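Side-chain contacts in Isomerase/lactonizing enzyme (Agrobacterium fabrum str. C58, PDB 2NQL), which is of unassigned function but belongs to the enolase superfamily and binds a sodium ion in its barrel domain: residues 235-240 with 311-316; 252-255 with 261-264; 322-327 with 338-343. All coordinates share one frame; numbering follows the deposited sequence.

Contact 1: residues 235-240 with 311-316. With NA (sodium ion), chain G.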
loop_
_atom_site.group_PDB
_atom_site.type_symbol
_atom_site.label_atom_id
_atom_site.label_comp_id
_atom_site.label_asym_id
_atom_site.label_seq_id
_atom_site.Cartn_x
_atom_site.Cartn_y
_atom_site.Cartn_z
ATOM N N ASP A 235 -11.886 -23.600 -24.913
ATOM C CA ASP A 235 -12.957 -22.736 -24.407
ATOM C C ASP A 235 -12.757 -22.289 -22.927
ATOM O O ASP A 235 -13.543 -22.671 -22.052
ATOM C CB ASP A 235 -14.328 -23.407 -24.606
ATOM C CG ASP A 235 -15.497 -22.460 -24.347
ATOM O OD1 ASP A 235 -15.410 -21.279 -24.746
ATOM O OD2 ASP A 235 -16.500 -22.906 -23.734
ATOM N N PRO A 236 -11.700 -21.503 -22.648
ATOM C CA PRO A 236 -11.582 -20.953 -21.291
ATOM C C PRO A 236 -12.678 -19.956 -20.936
ATOM O O PRO A 236 -13.022 -19.063 -21.729
ATOM C CB PRO A 236 -10.196 -20.285 -21.296
ATOM C CG PRO A 236 -9.931 -19.958 -22.714
ATOM C CD PRO A 236 -10.584 -21.066 -23.507
ATOM N N TRP A 237 -13.227 -20.132 -19.737
ATOM C CA TRP A 237 -14.238 -19.243 -19.182
ATOM C C TRP A 237 -13.678 -17.832 -19.017
ATOM O O TRP A 237 -14.263 -16.869 -19.521
ATOM C CB TRP A 237 -14.687 -19.843 -17.839
ATOM C CG TRP A 237 -15.621 -19.069 -16.964
ATOM C CD1 TRP A 237 -16.461 -18.050 -17.309
ATOM C CD2 TRP A 237 -15.826 -19.311 -15.576
ATOM N NE1 TRP A 237 -17.170 -17.625 -16.204
ATOM C CE2 TRP A 237 -16.799 -18.388 -15.128
ATOM C CE3 TRP A 237 -15.264 -20.219 -14.656
ATOM C CZ2 TRP A 237 -17.211 -18.329 -13.799
ATOM C CZ3 TRP A 237 -15.685 -20.174 -13.330
ATOM C CH2 TRP A 237 -16.667 -19.241 -12.918
ATOM N N PHE A 238 -12.559 -17.717 -18.308
ATOM C CA PHE A 238 -11.791 -16.482 -18.271
ATOM C C PHE A 238 -10.312 -16.775 -18.045
ATOM O O PHE A 238 -9.946 -17.877 -17.593
ATOM C CB PHE A 238 -12.358 -15.480 -17.252
ATOM C CG PHE A 238 -12.428 -15.999 -15.822
ATOM C CD1 PHE A 238 -11.296 -15.991 -14.999
ATOM C CD2 PHE A 238 -13.632 -16.451 -15.290
ATOM C CE1 PHE A 238 -11.356 -16.439 -13.662
ATOM C CE2 PHE A 238 -13.713 -16.904 -13.959
ATOM C CZ PHE A 238 -12.559 -16.910 -13.145
ATOM N N ALA A 239 -9.471 -15.790 -18.361
ATOM C CA ALA A 239 -8.048 -15.832 -18.036
ATOM C C ALA A 239 -7.830 -14.797 -16.944
ATOM O O ALA A 239 -8.096 -13.619 -17.142
ATOM C CB ALA A 239 -7.192 -15.515 -19.276
ATOM N N GLU A 240 -7.400 -15.264 -15.777
ATOM C CA GLU A 240 -7.276 -14.391 -14.608
ATOM C C GLU A 240 -5.806 -13.995 -14.416
ATOM O O GLU A 240 -4.913 -14.827 -14.600
ATOM C CB GLU A 240 -7.845 -15.101 -13.375
ATOM C CG GLU A 240 -7.325 -14.580 -12.048
ATOM C CD GLU A 240 -7.835 -15.380 -10.868
ATOM O OE1 GLU A 240 -8.831 -16.110 -11.003
ATOM O OE2 GLU A 240 -7.280 -15.232 -9.752
ATOM N N ASP A 311 -18.808 -7.889 -15.077
ATOM C CA ASP A 311 -19.248 -8.955 -14.146
ATOM C C ASP A 311 -18.423 -8.961 -12.850
ATOM O O ASP A 311 -17.261 -8.601 -12.856
ATOM C CB ASP A 311 -19.154 -10.325 -14.815
ATOM C CG ASP A 311 -20.179 -10.496 -15.937
ATOM O OD1 ASP A 311 -21.147 -9.715 -15.990
ATOM O OD2 ASP A 311 -20.017 -11.409 -16.758
ATOM N N VAL A 312 -19.046 -9.360 -11.750
ATOM C CA VAL A 312 -18.363 -9.455 -10.456
ATOM C C VAL A 312 -18.369 -10.920 -10.005
ATOM O O VAL A 312 -19.438 -11.529 -9.834
ATOM C CB VAL A 312 -19.043 -8.562 -9.405
ATOM C CG1 VAL A 312 -18.349 -8.705 -8.047
ATOM C CG2 VAL A 312 -19.068 -7.085 -9.881
ATOM N N ILE A 313 -17.173 -11.487 -9.862
ATOM C CA ILE A 313 -17.000 -12.861 -9.367
ATOM C C ILE A 313 -15.919 -12.843 -8.272
ATOM O O ILE A 313 -14.728 -12.976 -8.582
ATOM C CB ILE A 313 -16.646 -13.847 -10.521
ATOM C CG1 ILE A 313 -17.674 -13.746 -11.667
ATOM C CG2 ILE A 313 -16.574 -15.285 -10.012
ATOM C CD1 ILE A 313 -17.325 -14.555 -12.882
ATOM N N PRO A 314 -16.328 -12.595 -7.012
ATOM C CA PRO A 314 -15.385 -12.412 -5.916
ATOM C C PRO A 314 -14.485 -13.599 -5.624
ATOM O O PRO A 314 -14.837 -14.770 -5.875
ATOM C CB PRO A 314 -16.279 -12.092 -4.723
ATOM C CG PRO A 314 -17.512 -11.498 -5.331
ATOM C CD PRO A 314 -17.705 -12.380 -6.543
ATOM N N HIS A 315 -13.315 -13.244 -5.111
ATOM C CA HIS A 315 -12.259 -14.140 -4.690
ATOM C C HIS A 315 -12.603 -14.757 -3.328
ATOM O O HIS A 315 -13.458 -14.245 -2.572
ATOM C CB HIS A 315 -11.000 -13.252 -4.598
ATOM C CG HIS A 315 -9.735 -13.963 -4.213
ATOM N ND1 HIS A 315 -9.172 -13.843 -2.962
ATOM C CD2 HIS A 315 -8.889 -14.735 -4.930
ATOM C CE1 HIS A 315 -8.042 -14.525 -2.921
ATOM N NE2 HIS A 315 -7.842 -15.068 -4.107
ATOM N N ALA A 316 -11.921 -15.856 -3.017
ATOM C CA ALA A 316 -11.960 -16.464 -1.689
ATOM C C ALA A 316 -10.583 -17.017 -1.337
ATOM O O ALA A 316 -9.763 -17.330 -2.231
ATOM C CB ALA A 316 -13.032 -17.592 -1.638
HETATM NA NA NA G . -8.430 -14.217 -8.084
HETATM O O HOH W 1 -7.947 -11.653 -9.375
HETATM O O HOH W 2 -10.536 -15.251 -7.733
#
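Ile313 sets its CD1 methyl against both Trp237 and Phe238, joining the approach to strand 239-240 to the exit of strand 311-312. CD1 lies 3.9 Å from Trp237 CZ2 and 4.4 Å from Phe238 CE2, meeting both rings obliquely. With chi1 at -53°, CG1 stands beside the backbone N of Ile313, and the extended end of the chain carries the methyl to the aromatic pair. The rings also pack on each other: Phe238 CE2 sits 3.4 Å above the plane of the Trp237 ring, over its centre, while Trp237 NE1 lies in the plane of the phenyl ring, at its edge.

Two residues further on, Glu240 leads from this greasy patch to the metal. Acidic ligands at the C-terminal ends of barrel strands are the usual metal site of the enolase superfamily, which in relatives commonly holds magnesium. Glu240 CB lies in the plane of the Phe238 ring, 3.8 Å from Phe238 CE1. CG is anti to the backbone N (chi1 158°), and from there the extended chain draws progressively closer to the sodium ion, Glu240 CD being 3.1 Å from it. There the two oxygens part company. OE2 of Glu240 binds the sodium at 2.3 Å; OE1 of Glu240 stays 3.5 Å from it and is held by a salt bridge to Lys184 and a hydrogen bond from Gln287. Water 2 approaches the sodium to 2.4 Å, water 1 is more distant, and Glu266 supplies another carboxylate oxygen. Water 2 also lies in the ring plane of His315, whose ND1 is tied to Glu289.

The carboxylate of Glu240 is therefore a one-oxygen metal ligand, its rotation fixed by Lys184 and Gln287 on the other oxygen.

Contact 2: residues 252-255 with 261-264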
loop_
_atom_site.group_PDB
_atom_site.type_symbol
_atom_site.label_atom_id
_atom_site.label_comp_id
_atom_site.label_asym_id
_atom_site.label_seq_id
_atom_site.Cartn_x
_atom_site.Cartn_y
_atom_site.Cartn_z
ATOM N N GLU A 252 -3.455 -3.888 -20.377
ATOM C CA GLU A 252 -4.097 -3.272 -21.541
ATOM C C GLU A 252 -3.819 -4.053 -22.827
ATOM O O GLU A 252 -4.746 -4.408 -23.552
ATOM C CB GLU A 252 -3.684 -1.812 -21.695
ATOM C CG GLU A 252 -4.221 -1.150 -22.960
ATOM C CD GLU A 252 -4.034 0.366 -22.992
ATOM O OE1 GLU A 252 -3.443 0.952 -22.057
ATOM O OE2 GLU A 252 -4.493 0.977 -23.974
ATOM N N LYS A 253 -2.546 -4.327 -23.082
ATOM C CA LYS A 253 -2.147 -5.075 -24.262
ATOM C C LYS A 253 -2.785 -6.471 -24.312
ATOM O O LYS A 253 -3.321 -6.863 -25.351
ATOM C CB LYS A 253 -0.619 -5.154 -24.379
ATOM C CG LYS A 253 -0.162 -6.054 -25.549
ATOM C CD LYS A 253 1.304 -5.885 -25.887
ATOM C CE LYS A 253 1.639 -6.700 -27.128
ATOM N NZ LYS A 253 2.971 -6.334 -27.672
ATOM N N VAL A 254 -2.747 -7.207 -23.200
ATOM C CA VAL A 254 -3.331 -8.557 -23.164
ATOM C C VAL A 254 -4.823 -8.490 -23.476
ATOM O O VAL A 254 -5.318 -9.247 -24.332
ATOM C CB VAL A 254 -3.089 -9.301 -21.812
ATOM C CG1 VAL A 254 -3.914 -10.592 -21.740
ATOM C CG2 VAL A 254 -1.634 -9.655 -21.660
ATOM N N SER A 255 -5.515 -7.554 -22.823
ATOM C CA SER A 255 -6.976 -7.490 -22.835
ATOM C C SER A 255 -7.546 -7.049 -24.184
ATOM O O SER A 255 -8.700 -7.332 -24.498
ATOM C CB SER A 255 -7.484 -6.564 -21.737
ATOM O OG SER A 255 -7.295 -5.201 -22.078
ATOM N N PRO A 261 -12.276 -13.597 -22.070
ATOM C CA PRO A 261 -12.548 -12.626 -21.003
ATOM C C PRO A 261 -11.390 -12.524 -20.005
ATOM O O PRO A 261 -10.814 -13.547 -19.606
ATOM C CB PRO A 261 -13.793 -13.201 -20.324
ATOM C CG PRO A 261 -14.481 -13.961 -21.426
ATOM C CD PRO A 261 -13.360 -14.596 -22.182
ATOM N N ILE A 262 -11.036 -11.298 -19.633
ATOM C CA ILE A 262 -9.934 -11.102 -18.690
ATOM C C ILE A 262 -10.505 -10.780 -17.316
ATOM O O ILE A 262 -11.387 -9.945 -17.194
ATOM C CB ILE A 262 -8.925 -10.011 -19.157
ATOM C CG1 ILE A 262 -8.329 -10.339 -20.545
ATOM C CG2 ILE A 262 -7.819 -9.783 -18.110
ATOM C CD1 ILE A 262 -7.687 -11.688 -20.668
ATOM N N ALA A 263 -10.000 -11.467 -16.293
ATOM C CA ALA A 263 -10.477 -11.256 -14.927
ATOM C C ALA A 263 -9.311 -10.784 -14.046
ATOM O O ALA A 263 -8.224 -11.354 -14.117
ATOM C CB ALA A 263 -11.055 -12.565 -14.374
ATOM N N VAL A 264 -9.545 -9.761 -13.219
ATOM C CA VAL A 264 -8.506 -9.235 -12.331
ATOM C C VAL A 264 -9.173 -8.687 -11.066
ATOM O O VAL A 264 -10.392 -8.512 -11.035
ATOM C CB VAL A 264 -7.691 -8.059 -13.000
ATOM C CG1 VAL A 264 -6.766 -8.565 -14.091
ATOM C CG2 VAL A 264 -8.647 -6.971 -13.529
#
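The beta-alpha-beta unit made by strand 239-240, helix 248-255 and strand 262-264 is closed here, where the last turn of the helix lies against the strand that follows it. Ile262 does the work from the strand side, its side chain directed at the helix. Its CG1 rests on the backbone and first side-chain carbon of Ser255, 3.9 Å from Ser255 CA and 4.0 Å from Ser255 CB. The bend at chi2 (-54°) then swings CD1 towards Val254, ending 4.1 Å from Val254 CG1. That branch of the valine is anti to its own backbone N, and the two aliphatic side chains cross at about a right angle.

Ser255 thus offers carbon to the isoleucine and keeps its hydroxyl for other partners. Ser255 OG donates to Glu252 O one turn back, 3.0 Å away, approaching the carbonyl from 32° off its plane. The same oxygen takes a hydrogen bond from the backbone N of Arg282, its strongest polar partner, so a buried hydroxyl is satisfied while tying the helix end to the chain leading into the next strand.

Val254 also packs on Pro221, Ala224 and Ile228 of the preceding helix 221-231, and Leu251, one turn earlier in helix 248-255, adds to the cover over Ile262. Strand 262-264 itself runs parallel between strands 239-240 and 285-286, while the methyl of Ala263 touches Phe238 and Gln287.

Contact 3: residues 322-327 with 338-343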
loop_
_atom_site.group_PDB
_atom_site.type_symbol
_atom_site.label_atom_id
_atom_site.label_comp_id
_atom_site.label_asym_id
_atom_site.label_seq_id
_atom_site.Cartn_x
_atom_site.Cartn_y
_atom_site.Cartn_z
ATOM N N ILE A 322 -15.076 -15.286 8.662
ATOM C CA ILE A 322 -15.691 -13.977 9.006
ATOM C C ILE A 322 -15.707 -13.021 7.791
ATOM O O ILE A 322 -16.773 -12.506 7.395
ATOM C CB ILE A 322 -14.988 -13.317 10.257
ATOM C CG1 ILE A 322 -15.087 -14.189 11.537
ATOM C CG2 ILE A 322 -15.442 -11.852 10.482
ATOM C CD1 ILE A 322 -16.479 -14.517 12.007
ATOM N N PHE A 323 -14.537 -12.770 7.192
ATOM C CA PHE A 323 -14.541 -12.029 5.937
ATOM C C PHE A 323 -15.210 -12.723 4.752
ATOM O O PHE A 323 -15.732 -12.054 3.875
ATOM C CB PHE A 323 -13.212 -11.331 5.587
ATOM C CG PHE A 323 -12.045 -12.265 5.282
ATOM C CD1 PHE A 323 -12.022 -13.067 4.136
ATOM C CD2 PHE A 323 -10.923 -12.251 6.099
ATOM C CE1 PHE A 323 -10.898 -13.885 3.846
ATOM C CE2 PHE A 323 -9.802 -13.063 5.838
ATOM C CZ PHE A 323 -9.788 -13.874 4.704
ATOM N N LEU A 324 -15.237 -14.053 4.754
ATOM C CA LEU A 324 -16.007 -14.731 3.707
ATOM C C LEU A 324 -17.514 -14.434 3.864
ATOM O O LEU A 324 -18.184 -14.133 2.887
ATOM C CB LEU A 324 -15.757 -16.239 3.715
ATOM C CG LEU A 324 -16.566 -17.004 2.654
ATOM C CD1 LEU A 324 -16.236 -16.536 1.251
ATOM C CD2 LEU A 324 -16.300 -18.506 2.819
ATOM N N ALA A 325 -18.024 -14.517 5.086
ATOM C CA ALA A 325 -19.421 -14.200 5.338
ATOM C C ALA A 325 -19.740 -12.767 4.922
ATOM O O ALA A 325 -20.753 -12.526 4.269
ATOM C CB ALA A 325 -19.773 -14.421 6.774
ATOM N N ALA A 326 -18.847 -11.835 5.270
ATOM C CA ALA A 326 -18.924 -10.456 4.751
ATOM C C ALA A 326 -18.972 -10.388 3.229
ATOM O O ALA A 326 -19.808 -9.660 2.679
ATOM C CB ALA A 326 -17.774 -9.612 5.320
ATOM N N SER A 327 -18.103 -11.153 2.545
ATOM C CA SER A 327 -18.099 -11.213 1.085
ATOM C C SER A 327 -19.475 -11.657 0.561
ATOM O O SER A 327 -19.989 -11.054 -0.376
ATOM C CB SER A 327 -17.009 -12.155 0.537
ATOM O OG SER A 327 -16.897 -12.010 -0.882
ATOM N N LYS A 338 -22.098 -12.637 -10.794
ATOM C CA LYS A 338 -22.320 -13.887 -11.513
ATOM C C LYS A 338 -22.158 -15.133 -10.643
ATOM O O LYS A 338 -22.730 -16.180 -10.931
ATOM C CB LYS A 338 -21.458 -13.954 -12.765
ATOM C CG LYS A 338 -21.796 -12.852 -13.780
ATOM C CD LYS A 338 -23.189 -13.069 -14.389
ATOM C CE LYS A 338 -23.522 -12.053 -15.462
ATOM N NZ LYS A 338 -23.901 -10.719 -14.870
ATOM N N GLY A 339 -21.385 -14.998 -9.572
ATOM C CA GLY A 339 -21.127 -16.079 -8.624
ATOM C C GLY A 339 -19.851 -15.749 -7.858
ATOM O O GLY A 339 -19.435 -14.581 -7.812
ATOM N N HIS A 340 -19.223 -16.754 -7.271
ATOM C CA HIS A 340 -18.243 -16.528 -6.189
ATOM C C HIS A 340 -17.284 -17.712 -6.091
ATOM O O HIS A 340 -17.680 -18.885 -6.217
ATOM C CB HIS A 340 -19.011 -16.294 -4.882
ATOM C CG HIS A 340 -18.235 -15.597 -3.798
ATOM N ND1 HIS A 340 -17.115 -16.142 -3.199
ATOM C CD2 HIS A 340 -18.470 -14.417 -3.161
ATOM C CE1 HIS A 340 -16.688 -15.326 -2.246
ATOM N NE2 HIS A 340 -17.486 -14.266 -2.210
ATOM N N GLU A 341 -16.002 -17.411 -5.904
ATOM C CA GLU A 341 -15.021 -18.468 -5.650
ATOM C C GLU A 341 -15.361 -19.277 -4.393
ATOM O O GLU A 341 -15.812 -18.722 -3.380
ATOM C CB GLU A 341 -13.614 -17.884 -5.580
ATOM C CG GLU A 341 -12.507 -18.929 -5.610
ATOM C CD GLU A 341 -11.127 -18.321 -5.769
ATOM O OE1 GLU A 341 -10.999 -17.103 -5.637
ATOM O OE2 GLU A 341 -10.168 -19.056 -6.027
ATOM N N PHE A 342 -15.183 -20.594 -4.508
ATOM C CA PHE A 342 -15.373 -21.525 -3.409
ATOM C C PHE A 342 -14.111 -22.383 -3.216
ATOM O O PHE A 342 -13.720 -23.179 -4.077
ATOM C CB PHE A 342 -16.633 -22.391 -3.662
ATOM C CG PHE A 342 -16.844 -23.510 -2.661
ATOM C CD1 PHE A 342 -16.997 -23.254 -1.285
ATOM C CD2 PHE A 342 -16.942 -24.835 -3.104
ATOM C CE1 PHE A 342 -17.231 -24.299 -0.377
ATOM C CE2 PHE A 342 -17.187 -25.886 -2.177
ATOM C CZ PHE A 342 -17.314 -25.615 -0.830
ATOM N N GLN A 343 -13.467 -22.183 -2.072
ATOM C CA GLN A 343 -12.293 -22.948 -1.682
ATOM C C GLN A 343 -12.739 -24.062 -0.761
ATOM O O GLN A 343 -12.716 -23.907 0.461
ATOM C CB GLN A 343 -11.305 -22.043 -0.941
ATOM C CG GLN A 343 -10.708 -20.937 -1.789
ATOM C CD GLN A 343 -9.366 -21.322 -2.357
ATOM O OE1 GLN A 343 -9.238 -21.591 -3.553
ATOM N NE2 GLN A 343 -8.351 -21.363 -1.497
#
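His340 meets helix 322-331 through Ser327 and Leu324, and the segment that carries it comes in alongside strand 311-312, its Lys338 backbone bonded to Val312. Gly339 then adopts a backbone shape open mainly to glycine (phi 159°) before strand 340-342 begins.

His340 bridges strand and helix. With CG anti to the backbone N (chi1 -160°), the imidazole reaches across to the helix and presents NE2 to Ser327 OG. The hydroxyl sits 2.7 Å from His340 NE2, at the ring edge and near its plane, in a short hydrogen bond that either group could donate. Ser327 CB follows in the same plane, 3.5 Å from His340 NE2. Beside this polar end, Leu324 CD1 comes obliquely to within 3.7 Å of His340 CE1, so that the two helix residues, one turn apart, hold the same end of the ring by different means: a polar bond from the serine and an aliphatic methyl from the leucine. On the strand side, His340 ND1 donates to Glu341 O at 2.9 Å, nearly straight at 164° and almost in the ring plane. Both nitrogens being engaged, the ring can neither turn nor flip without losing a bond. Tyr365 packs edge-to-face with the imidazole and also hydrogen-bonds Glu341 O through its hydroxyl.

Glu341, next along the strand, lends its backbone to the histidine but directs its carboxylate to Ala316 N and Ser158 OG.

Strand 340-342 pairs in parallel with the early barrel strand 152-158, so the His340-Ser327 hydrogen bond fastens a helix to the strand that closes the modified TIM barrel characteristic of the enolase superfamily.

Contact 2 is nested in the loop that contact 1 closes, and contact 3 follows contact 1 along the chain. Contacts 1 and 2, with centres 11 Å apart, share a pair of parallel strands: Ala239 N lies 2.9 Å from Pro261 O and Ala239 O 3.0 Å from Ala263 N, both probable hydrogen bonds. Contacts 1 and 3, centres 13 Å apart, are joined by a probable hydrogen bond, Pro314 O to Glu341 N at 2.9 Å, from the loop after strand 311-312 to strand 340-342. Contacts 2 and 3 do not touch; about 23 Å separates their centres. Only contact 1 includes a sodium ligand; the side chains of Ile262 and His340 remain about 11 Å and 10 Å from the ion.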